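PDB 6CL6: tail fiber protein from Pseudomonas aeruginosa, which probably serves as the receptor-binding fiber of the R2 pyocin, a contractile injection system, recognising the surface of target bacteria. Local coordinates for residues S177-Y185 with F195-W206; Q331-S342 with V354-Q362. All blocks are in the same frame, centred on the assembly; numbering follows the deposited sequence.

Contact 1 (S177-Y185 with F195-W206); sequences SSNFIYQTY and FRCRHSNTWFPW. With EDO (1,2-ethanediol), chain T.
Q183 meets R196 side by side where strand 180-185 runs antiparallel to strand 195-199, the two short axes at 163°. Its OE1 accepts from both R196 NE (2.8 Å) and R196 NH2 (2.9 Å), so the arginine grips the amide oxygen with one edge. OE1 lies almost in the guanidinium plane, whereas both nitrogens reach it from the same face of the amide, tilted about 30° from that plane. The amide nitrogen of Q183 turns the other way, to the carbonyls of L140 and M143, and R196 NH2 also forms a salt bridge with D141. Across the amide lies W203, whose CH2 is 3.4 Å from Q183 CD. The indole is itself sandwiched: R196 NH2 lies over one face near the rim, and R198 CB over the centre of the opposite face.

I181 and R198 form the next hydrogen-bonded pair, two residues along, with R198 N 2.7 Å from I181 O. A bend at chi3 (78°) folds the arginine back along I181, whose CG1 lies over a guanidinium face, 3.7 Å from R198 NH2. The same NH2 donates to S178 O at 3.0 Å, in the carbonyl plane and on a lone pair. A water joins R198 NE, S178 O and N201 N, tying the type I turn 177-180 to the type I' turn 199-202.

On the opposite face of the sheet C197 SG sits over the Y182 ring, 3.7 Å from its centroid, a Cys sulfur-aromatic contact; here F180 and Y182 also pack on the second subunit. The hairpin thus has two unlike faces: an arginine-tryptophan layer whose buried amide oxygen is held by the guanidinium, while L140, M143 and D141 take up other polar ends, and a largely aromatic one with the C197 sulfur, turned to the trimer partner.

Contact 2 (Q331-S342 with V354-Q362); sequences QTSAFHPGTDAS and VIRNGYFAQ. With CA (calcium ion), chain L; CA (calcium ion), chain I.
Q331 NE2 donates to N357 OD1 at 2.9 Å, nearly straight at 176° and within its own amide plane, the first of three hydrogen bonds that join the 331-342 loop to the end of strand 354-357 and the turn after it. N357 OD1 also accepts from Y359 N (3.0 Å), which closes an Asx turn; the two donors come from opposite faces of its carbonyl plane, so this oxygen is pinned from both sides. S342 O is held likewise, by G358 N at 2.9 Å across the contact and by Q331 NE2, again from opposite faces. At the far end of the tyrosine, H336 N donates to Y359 OH (2.9 Å, 173°).

Two CH-pi contacts each cover one ring face. With CG anti to the backbone N (chi1 -176°), the Y359 ring extends beneath F335, whose CB stands 3.7 Å from the ring centroid, over the face. F360 CD1 packs against the opposite face, toward the rim, while T339 CG2 and D340 O are at the ring edge. T339 CG2 in turn lies over the centre of the F360 ring, 3.6 Å from that centroid, and so touches both aromatics.

Calcium coordination is the third kind. G358 O binds one ion at 2.4 Å together with four waters, D309 of the same chain and P337 O of the second subunit; one of those waters donates to D340 O. P337 O, on the loop's type I turn 336-339, binds a second ion at 2.3 Å, shared with D309, D340 and G358 of the third subunit. The chemistry implies that the bonds and ring contacts setting the 331-342 loop probably help to place P337 O and G358 O, through which the calcium ions bridge neighbouring subunits at the fiber tip.

The two contacts lie far apart on an elongated trimeric fiber, about 147 Å between centres, and share no elements. Contact 1 joins neighbouring strands of one sheet in regular antiparallel register, burying 749 Å²; contact 2, with 432 Å², sets an irregular loop against the end of a strand and its following turn within the gp53-like C-terminal region. Both are partly buried. Paired backbones and arginine-amide chemistry dominate contact 1, whereas contact 2 relies on a few polar bonds, CH-pi packing and metal. Contact 1 meets the second subunit through packing of its aromatic side chains and one edge-to-face ring pair; contact 2 reaches both neighbours, through shared calcium and hydrogen bonds.

Contact 1 (S177-Y185 with F195-W206)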
loop_
_atom_site.group_PDB
_atom_site.type_symbol
_atom_site.label_atom_id
_atom_site.label_comp_id
_atom_site.label_asym_id
_atom_site.label_seq_id
_atom_site.Cartn_x
_atom_site.Cartn_y
_atom_site.Cartn_z
ATOM N N SER A 177 34.037 26.875 0.531
ATOM C CA SER A 177 35.472 26.864 0.792
ATOM C C SER A 177 36.048 25.631 0.091
ATOM O O SER A 177 35.312 24.787 -0.433
ATOM C CB SER A 177 35.777 26.827 2.287
ATOM O OG SER A 177 35.454 25.555 2.799
ATOM N N SER A 178 37.374 25.537 0.112
ATOM C CA SER A 178 38.031 24.418 -0.541
ATOM C C SER A 178 37.553 23.080 0.016
ATOM O O SER A 178 37.480 22.089 -0.714
ATOM C CB SER A 178 39.555 24.582 -0.376
ATOM O OG SER A 178 39.880 24.723 1.003
ATOM N N ASN A 179 37.226 23.013 1.300
ATOM C CA ASN A 179 36.791 21.749 1.880
ATOM C C ASN A 179 35.291 21.577 1.923
ATOM O O ASN A 179 34.829 20.605 2.511
ATOM C CB ASN A 179 37.360 21.590 3.292
ATOM C CG ASN A 179 38.821 21.172 3.269
ATOM O OD1 ASN A 179 39.329 20.729 2.225
ATOM N ND2 ASN A 179 39.486 21.305 4.385
ATOM N N PHE A 180 34.525 22.497 1.339
ATOM C CA PHE A 180 33.060 22.396 1.278
ATOM C C PHE A 180 32.593 23.069 -0.024
ATOM O O PHE A 180 32.384 24.286 -0.072
ATOM C CB PHE A 180 32.401 23.032 2.488
ATOM C CG PHE A 180 32.710 22.370 3.791
ATOM C CD1 PHE A 180 33.832 22.763 4.533
ATOM C CD2 PHE A 180 31.875 21.389 4.304
ATOM C CE1 PHE A 180 34.119 22.158 5.746
ATOM C CE2 PHE A 180 32.135 20.801 5.507
ATOM C CZ PHE A 180 33.277 21.185 6.232
ATOM N N ILE A 181 32.483 22.268 -1.083
ATOM C CA ILE A 181 31.994 22.700 -2.378
ATOM C C ILE A 181 30.617 22.085 -2.548
ATOM O O ILE A 181 30.500 20.865 -2.660
ATOM C CB ILE A 181 32.888 22.273 -3.541
ATOM C CG1 ILE A 181 34.343 22.696 -3.369
ATOM C CG2 ILE A 181 32.300 22.812 -4.876
ATOM C CD1 ILE A 181 34.576 24.167 -3.392
ATOM N N TYR A 182 29.575 22.903 -2.542
ATOM C CA TYR A 182 28.194 22.403 -2.675
ATOM C C TYR A 182 27.742 22.543 -4.132
ATOM O O TYR A 182 28.086 23.532 -4.802
ATOM C CB TYR A 182 27.270 23.193 -1.751
ATOM C CG TYR A 182 27.538 22.976 -0.284
ATOM C CD1 TYR A 182 28.507 23.699 0.402
ATOM C CD2 TYR A 182 26.805 22.035 0.434
ATOM C CE1 TYR A 182 28.754 23.489 1.731
ATOM C CE2 TYR A 182 27.031 21.838 1.782
ATOM C CZ TYR A 182 28.006 22.539 2.417
ATOM O OH TYR A 182 28.248 22.342 3.760
ATOM N N GLN A 183 26.971 21.572 -4.604
ATOM C CA GLN A 183 26.329 21.619 -5.909
ATOM C C GLN A 183 24.857 21.220 -5.786
ATOM O O GLN A 183 24.491 20.374 -4.972
ATOM C CB GLN A 183 27.019 20.681 -6.928
ATOM C CG GLN A 183 28.495 20.963 -7.145
ATOM C CD GLN A 183 29.118 20.056 -8.161
ATOM O OE1 GLN A 183 28.739 18.875 -8.265
ATOM N NE2 GLN A 183 30.077 20.589 -8.942
ATOM N N THR A 184 24.039 21.797 -6.651
ATOM C CA THR A 184 22.681 21.344 -6.909
ATOM C C THR A 184 22.476 21.220 -8.414
ATOM O O THR A 184 23.164 21.870 -9.203
ATOM C CB THR A 184 21.603 22.287 -6.364
ATOM O OG1 THR A 184 21.604 23.512 -7.123
ATOM C CG2 THR A 184 21.848 22.553 -4.929
ATOM N N TYR A 185 21.532 20.349 -8.799
ATOM C CA TYR A 185 21.224 20.074 -10.208
ATOM C C TYR A 185 19.726 19.917 -10.330
ATOM O O TYR A 185 19.127 19.071 -9.646
ATOM C CB TYR A 185 21.904 18.812 -10.699
ATOM C CG TYR A 185 21.984 18.680 -12.220
ATOM C CD1 TYR A 185 22.939 19.413 -12.941
ATOM C CD2 TYR A 185 21.111 17.879 -12.928
ATOM C CE1 TYR A 185 23.034 19.321 -14.320
ATOM C CE2 TYR A 185 21.207 17.766 -14.342
ATOM C CZ TYR A 185 22.194 18.511 -15.016
ATOM O OH TYR A 185 22.328 18.470 -16.375
ATOM N N PHE A 195 21.283 17.170 -4.940
ATOM C CA PHE A 195 22.306 17.964 -4.278
ATOM C C PHE A 195 23.449 17.083 -3.755
ATOM O O PHE A 195 23.269 15.906 -3.436
ATOM C CB PHE A 195 21.691 18.841 -3.170
ATOM C CG PHE A 195 20.950 18.091 -2.152
ATOM C CD1 PHE A 195 19.616 17.757 -2.341
ATOM C CD2 PHE A 195 21.576 17.702 -0.969
ATOM C CE1 PHE A 195 18.922 17.013 -1.361
ATOM C CE2 PHE A 195 20.897 16.985 0.010
ATOM C CZ PHE A 195 19.566 16.631 -0.187
ATOM N N ARG A 196 24.641 17.668 -3.679
ATOM C CA ARG A 196 25.787 16.978 -3.113
ATOM C C ARG A 196 26.819 18.018 -2.684
ATOM O O ARG A 196 26.689 19.223 -2.952
ATOM C CB ARG A 196 26.405 15.965 -4.087
ATOM C CG ARG A 196 27.233 16.594 -5.209
ATOM C CD ARG A 196 27.915 15.573 -6.120
ATOM N NE ARG A 196 28.671 16.255 -7.184
ATOM C CZ ARG A 196 29.677 15.725 -7.863
ATOM N NH1 ARG A 196 30.081 14.478 -7.623
ATOM N NH2 ARG A 196 30.307 16.446 -8.794
ATOM N N CYS A 197 27.864 17.529 -2.014
ATOM C CA CYS A 197 28.951 18.356 -1.504
ATOM C C CYS A 197 30.284 17.632 -1.609
ATOM O O CYS A 197 30.386 16.450 -1.226
ATOM C CB CYS A 197 28.715 18.711 -0.025
ATOM S SG CYS A 197 29.961 19.777 0.754
ATOM N N ARG A 198 31.314 18.363 -2.060
ATOM C CA ARG A 198 32.694 17.881 -1.965
ATOM C C ARG A 198 33.243 18.267 -0.610
ATOM O O ARG A 198 33.460 19.461 -0.327
ATOM C CB ARG A 198 33.569 18.421 -3.077
ATOM C CG ARG A 198 34.909 17.655 -3.143
ATOM C CD ARG A 198 35.858 18.297 -4.108
ATOM N NE ARG A 198 36.470 19.478 -3.517
ATOM C CZ ARG A 198 37.322 20.271 -4.162
ATOM N NH1 ARG A 198 37.648 20.016 -5.409
ATOM N NH2 ARG A 198 37.811 21.330 -3.549
ATOM N N HIS A 199 33.494 17.270 0.228
ATOM C CA HIS A 199 33.951 17.515 1.600
ATOM C C HIS A 199 35.396 17.038 1.701
ATOM O O HIS A 199 35.677 15.864 1.458
ATOM C CB HIS A 199 33.084 16.793 2.621
ATOM C CG HIS A 199 33.609 16.915 4.014
ATOM N ND1 HIS A 199 33.861 15.829 4.817
ATOM C CD2 HIS A 199 33.986 18.002 4.723
ATOM C CE1 HIS A 199 34.337 16.245 5.975
ATOM N NE2 HIS A 199 34.418 17.560 5.945
ATOM N N SER A 200 36.302 17.952 2.037
ATOM C CA SER A 200 37.746 17.667 2.096
ATOM C C SER A 200 38.181 16.850 0.896
ATOM O O SER A 200 38.842 15.810 1.010
ATOM C CB SER A 200 38.109 16.984 3.407
ATOM O OG SER A 200 38.057 17.923 4.469
ATOM N N ASN A 201 37.762 17.320 -0.269
ATOM C CA ASN A 201 38.173 16.837 -1.582
ATOM C C ASN A 201 37.575 15.492 -1.970
ATOM O O ASN A 201 37.958 14.944 -3.000
ATOM C CB ASN A 201 39.710 16.775 -1.679
ATOM C CG ASN A 201 40.368 18.159 -1.477
ATOM O OD1 ASN A 201 40.205 19.050 -2.298
ATOM N ND2 ASN A 201 41.109 18.319 -0.372
ATOM N N THR A 202 36.608 14.975 -1.215
ATOM C CA THR A 202 35.887 13.755 -1.597
ATOM C C THR A 202 34.402 14.066 -1.747
ATOM O O THR A 202 33.795 14.594 -0.834
ATOM C CB THR A 202 36.083 12.652 -0.553
ATOM O OG1 THR A 202 37.482 12.334 -0.452
ATOM C CG2 THR A 202 35.312 11.398 -0.933
ATOM N N TRP A 203 33.831 13.710 -2.895
ATOM C CA TRP A 203 32.419 13.996 -3.140
ATOM C C TRP A 203 31.522 12.982 -2.447
ATOM O O TRP A 203 31.698 11.773 -2.587
ATOM C CB TRP A 203 32.123 14.006 -4.627
ATOM C CG TRP A 203 32.777 15.112 -5.367
ATOM C CD1 TRP A 203 33.995 15.069 -5.981
ATOM C CD2 TRP A 203 32.249 16.429 -5.601
ATOM N NE1 TRP A 203 34.281 16.284 -6.564
ATOM C CE2 TRP A 203 33.221 17.133 -6.361
ATOM C CE3 TRP A 203 31.049 17.078 -5.259
ATOM C CZ2 TRP A 203 33.038 18.453 -6.769
ATOM C CZ3 TRP A 203 30.880 18.428 -5.663
ATOM C CH2 TRP A 203 31.861 19.076 -6.401
ATOM N N PHE A 204 30.574 13.486 -1.676
ATOM C CA PHE A 204 29.444 12.690 -1.217
ATOM C C PHE A 204 28.558 12.317 -2.389
ATOM O O PHE A 204 28.552 13.007 -3.406
ATOM C CB PHE A 204 28.631 13.467 -0.184
ATOM C CG PHE A 204 29.179 13.390 1.205
ATOM C CD1 PHE A 204 28.938 12.267 1.990
ATOM C CD2 PHE A 204 29.905 14.433 1.746
ATOM C CE1 PHE A 204 29.427 12.182 3.282
ATOM C CE2 PHE A 204 30.391 14.348 3.035
ATOM C CZ PHE A 204 30.159 13.218 3.802
ATOM N N PRO A 205 27.778 11.231 -2.248
ATOM C CA PRO A 205 26.830 10.849 -3.304
ATOM C C PRO A 205 25.770 11.896 -3.503
ATOM O O PRO A 205 25.380 12.598 -2.569
ATOM C CB PRO A 205 26.198 9.543 -2.783
ATOM C CG PRO A 205 27.113 9.063 -1.702
ATOM C CD PRO A 205 27.719 10.308 -1.097
ATOM N N TRP A 206 25.264 11.976 -4.748
ATOM C CA TRP A 206 24.109 12.837 -4.996
ATOM C C TRP A 206 22.924 12.340 -4.168
ATOM O O TRP A 206 22.727 11.130 -4.011
ATOM C CB TRP A 206 23.754 12.840 -6.475
ATOM C CG TRP A 206 24.684 13.587 -7.381
ATOM C CD1 TRP A 206 25.646 13.056 -8.204
ATOM C CD2 TRP A 206 24.683 15.004 -7.620
ATOM N NE1 TRP A 206 26.268 14.073 -8.911
ATOM C CE2 TRP A 206 25.684 15.270 -8.572
ATOM C CE3 TRP A 206 23.961 16.075 -7.082
ATOM C CZ2 TRP A 206 25.977 16.570 -9.007
ATOM C CZ3 TRP A 206 24.227 17.352 -7.514
ATOM C CH2 TRP A 206 25.228 17.600 -8.468
HETATM C C1 EDO T . 32.603 18.730 8.745
HETATM O O1 EDO T . 33.850 18.039 8.686
HETATM C C2 EDO T . 31.803 18.188 9.929
HETATM O O2 EDO T . 32.252 18.842 11.119
HETATM O O HOH W 1 36.165 19.731 -0.782
HETATM O O HOH W 2 41.549 21.181 1.013
#

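Contact 2 (Q331-S342 with V354-Q362)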
loop_
_atom_site.group_PDB
_atom_site.type_symbol
_atom_site.label_atom_id
_atom_site.label_comp_id
_atom_site.label_asym_id
_atom_site.label_seq_id
_atom_site.Cartn_x
_atom_site.Cartn_y
_atom_site.Cartn_z
ATOM N N GLN A 331 -60.273 -84.123 25.144
ATOM C CA GLN A 331 -60.815 -84.558 26.420
ATOM C C GLN A 331 -59.811 -84.320 27.533
ATOM O O GLN A 331 -58.676 -84.786 27.461
ATOM C CB GLN A 331 -61.180 -86.060 26.372
ATOM C CG GLN A 331 -62.205 -86.450 25.325
ATOM C CD GLN A 331 -63.634 -86.121 25.759
ATOM O OE1 GLN A 331 -63.859 -85.734 26.906
ATOM N NE2 GLN A 331 -64.594 -86.283 24.836
ATOM N N THR A 332 -60.235 -83.604 28.583
ATOM C CA THR A 332 -59.353 -83.290 29.695
ATOM C C THR A 332 -59.573 -84.179 30.905
ATOM O O THR A 332 -58.919 -83.965 31.928
ATOM C CB THR A 332 -59.519 -81.831 30.134
ATOM O OG1 THR A 332 -60.781 -81.661 30.774
ATOM C CG2 THR A 332 -59.428 -80.899 28.938
ATOM N N SER A 333 -60.474 -85.170 30.825
ATOM C CA SER A 333 -60.760 -86.011 31.969
ATOM C C SER A 333 -60.260 -87.438 31.748
ATOM O O SER A 333 -59.857 -87.833 30.655
ATOM C CB SER A 333 -62.267 -86.040 32.287
ATOM O OG SER A 333 -62.991 -86.679 31.244
ATOM N N ALA A 334 -60.282 -88.201 32.839
ATOM C CA ALA A 334 -59.936 -89.620 32.829
ATOM C C ALA A 334 -61.182 -90.401 32.423
ATOM O O ALA A 334 -61.817 -91.101 33.210
ATOM C CB ALA A 334 -59.420 -90.044 34.197
ATOM N N PHE A 335 -61.539 -90.244 31.166
ATOM C CA PHE A 335 -62.742 -90.861 30.622
ATOM C C PHE A 335 -62.650 -92.389 30.658
ATOM O O PHE A 335 -61.591 -92.988 30.453
ATOM C CB PHE A 335 -62.961 -90.407 29.165
ATOM C CG PHE A 335 -61.807 -90.702 28.244
ATOM C CD1 PHE A 335 -61.598 -91.969 27.726
ATOM C CD2 PHE A 335 -60.953 -89.671 27.836
ATOM C CE1 PHE A 335 -60.564 -92.225 26.862
ATOM C CE2 PHE A 335 -59.912 -89.919 26.983
ATOM C CZ PHE A 335 -59.694 -91.184 26.484
ATOM N N HIS A 336 -63.793 -93.019 30.891
ATOM C CA HIS A 336 -63.838 -94.483 30.917
ATOM C C HIS A 336 -63.404 -95.048 29.579
ATOM O O HIS A 336 -64.034 -94.719 28.545
ATOM C CB HIS A 336 -65.224 -94.975 31.250
ATOM C CG HIS A 336 -65.253 -96.427 31.612
ATOM N ND1 HIS A 336 -65.110 -97.424 30.681
ATOM C CD2 HIS A 336 -65.366 -97.046 32.812
ATOM C CE1 HIS A 336 -65.168 -98.601 31.280
ATOM N NE2 HIS A 336 -65.320 -98.400 32.575
ATOM N N PRO A 337 -62.345 -95.865 29.522
ATOM C CA PRO A 337 -61.803 -96.308 28.222
ATOM C C PRO A 337 -62.584 -97.434 27.582
ATOM O O PRO A 337 -62.205 -97.900 26.494
ATOM C CB PRO A 337 -60.381 -96.760 28.579
ATOM C CG PRO A 337 -60.516 -97.243 29.965
ATOM C CD PRO A 337 -61.574 -96.402 30.651
ATOM N N GLY A 338 -63.674 -97.881 28.230
ATOM C CA GLY A 338 -64.577 -98.862 27.667
ATOM C C GLY A 338 -65.595 -98.325 26.696
ATOM O O GLY A 338 -66.369 -99.107 26.147
ATOM N N THR A 339 -65.611 -97.008 26.450
ATOM C CA THR A 339 -66.567 -96.388 25.557
ATOM C C THR A 339 -65.861 -95.350 24.687
ATOM O O THR A 339 -64.694 -95.058 24.881
ATOM C CB THR A 339 -67.727 -95.765 26.365
ATOM O OG1 THR A 339 -68.775 -95.389 25.477
ATOM C CG2 THR A 339 -67.261 -94.539 27.119
ATOM N N ASP A 340 -66.600 -94.795 23.717
ATOM C CA ASP A 340 -66.051 -93.747 22.877
ATOM C C ASP A 340 -65.902 -92.434 23.665
ATOM O O ASP A 340 -66.726 -92.088 24.527
ATOM C CB ASP A 340 -66.911 -93.497 21.646
ATOM C CG ASP A 340 -66.440 -92.267 20.831
ATOM O OD1 ASP A 340 -65.465 -92.403 20.047
ATOM O OD2 ASP A 340 -67.032 -91.154 20.972
ATOM N N ALA A 341 -64.842 -91.704 23.370
ATOM C CA ALA A 341 -64.632 -90.366 23.948
ATOM C C ALA A 341 -64.141 -89.431 22.849
ATOM O O ALA A 341 -63.206 -88.659 23.020
ATOM C CB ALA A 341 -63.682 -90.410 25.133
ATOM N N SER A 342 -64.816 -89.470 21.719
ATOM C CA SER A 342 -64.462 -88.660 20.565
ATOM C C SER A 342 -64.769 -87.192 20.822
ATOM O O SER A 342 -65.485 -86.834 21.741
ATOM C CB SER A 342 -65.226 -89.144 19.324
ATOM O OG SER A 342 -64.720 -90.379 18.891
ATOM N N VAL A 354 -68.655 -74.805 17.603
ATOM C CA VAL A 354 -69.423 -75.857 18.278
ATOM C C VAL A 354 -68.489 -77.016 18.590
ATOM O O VAL A 354 -67.812 -77.536 17.694
ATOM C CB VAL A 354 -70.610 -76.335 17.433
ATOM C CG1 VAL A 354 -71.392 -77.431 18.180
ATOM C CG2 VAL A 354 -71.531 -75.145 17.101
ATOM N N ILE A 355 -68.438 -77.386 19.864
ATOM C CA ILE A 355 -67.601 -78.467 20.356
ATOM C C ILE A 355 -68.511 -79.656 20.634
ATOM O O ILE A 355 -69.484 -79.542 21.394
ATOM C CB ILE A 355 -66.809 -78.062 21.604
ATOM C CG1 ILE A 355 -65.929 -76.831 21.338
ATOM C CG2 ILE A 355 -65.966 -79.234 22.095
ATOM C CD1 ILE A 355 -64.972 -76.965 20.155
ATOM N N ARG A 356 -68.199 -80.793 20.014
ATOM C CA ARG A 356 -68.984 -82.018 20.182
ATOM C C ARG A 356 -68.272 -82.969 21.133
ATOM O O ARG A 356 -67.079 -83.248 20.965
ATOM C CB ARG A 356 -69.219 -82.691 18.836
ATOM C CG ARG A 356 -70.294 -83.768 18.849
ATOM C CD ARG A 356 -70.696 -84.073 17.419
ATOM N NE ARG A 356 -71.844 -84.965 17.297
ATOM C CZ ARG A 356 -73.111 -84.590 17.465
ATOM N NH1 ARG A 356 -73.401 -83.352 17.820
ATOM N NH2 ARG A 356 -74.088 -85.470 17.300
ATOM N N ASN A 357 -69.015 -83.491 22.108
ATOM C CA ASN A 357 -68.482 -84.439 23.082
ATOM C C ASN A 357 -69.101 -85.807 22.860
ATOM O O ASN A 357 -70.284 -86.020 23.154
ATOM C CB ASN A 357 -68.748 -83.955 24.496
ATOM C CG ASN A 357 -68.391 -84.974 25.533
ATOM O OD1 ASN A 357 -67.435 -85.724 25.383
ATOM N ND2 ASN A 357 -69.188 -85.028 26.598
ATOM N N GLY A 358 -68.303 -86.736 22.342
ATOM C CA GLY A 358 -68.760 -88.105 22.164
ATOM C C GLY A 358 -68.748 -88.963 23.403
ATOM O O GLY A 358 -69.270 -90.063 23.356
ATOM N N TYR A 359 -68.179 -88.480 24.512
ATOM C CA TYR A 359 -68.130 -89.272 25.743
ATOM C C TYR A 359 -69.494 -89.243 26.429
ATOM O O TYR A 359 -70.171 -88.204 26.418
ATOM C CB TYR A 359 -67.084 -88.715 26.689
ATOM C CG TYR A 359 -66.885 -89.533 27.953
ATOM C CD1 TYR A 359 -66.604 -90.872 27.889
ATOM C CD2 TYR A 359 -66.913 -88.932 29.210
ATOM C CE1 TYR A 359 -66.422 -91.627 29.050
ATOM C CE2 TYR A 359 -66.718 -89.637 30.345
ATOM C CZ TYR A 359 -66.476 -91.005 30.270
ATOM O OH TYR A 359 -66.278 -91.722 31.408
ATOM N N PHE A 360 -69.874 -90.359 27.065
ATOM C CA PHE A 360 -71.229 -90.535 27.589
ATOM C C PHE A 360 -71.417 -89.951 28.978
ATOM O O PHE A 360 -72.128 -90.525 29.819
ATOM C CB PHE A 360 -71.627 -92.013 27.535
ATOM C CG PHE A 360 -70.830 -92.964 28.407
ATOM C CD1 PHE A 360 -69.868 -92.547 29.295
ATOM C CD2 PHE A 360 -71.100 -94.336 28.316
ATOM C CE1 PHE A 360 -69.183 -93.454 30.104
ATOM C CE2 PHE A 360 -70.419 -95.261 29.126
ATOM C CZ PHE A 360 -69.470 -94.830 30.023
ATOM N N ALA A 361 -70.769 -88.814 29.257
ATOM C CA ALA A 361 -70.956 -88.098 30.508
ATOM C C ALA A 361 -70.564 -86.648 30.293
ATOM O O ALA A 361 -69.758 -86.340 29.421
ATOM C CB ALA A 361 -70.136 -88.684 31.657
ATOM N N GLN A 362 -71.151 -85.761 31.093
ATOM C CA GLN A 362 -70.702 -84.373 31.116
ATOM C C GLN A 362 -69.188 -84.331 31.293
ATOM O O GLN A 362 -68.632 -85.030 32.150
ATOM C CB GLN A 362 -71.389 -83.618 32.254
ATOM C CG GLN A 362 -71.050 -82.134 32.316
ATOM C CD GLN A 362 -71.894 -81.347 33.309
ATOM O OE1 GLN A 362 -72.962 -80.836 32.963
ATOM N NE2 GLN A 362 -71.428 -81.267 34.551
HETATM CA CA CA L . -61.248 -98.706 24.585
HETATM CA CA CA I . -70.844 -91.824 23.124
HETATM O O HOH W 3 -69.440 -92.665 24.899
HETATM O O HOH W 4 -69.426 -91.554 21.093
HETATM O O HOH W 5 -70.866 -94.084 22.354
HETATM O O HOH W 6 -72.644 -92.857 24.489
HETATM O O HOH W 7 -60.964 -99.526 22.234
#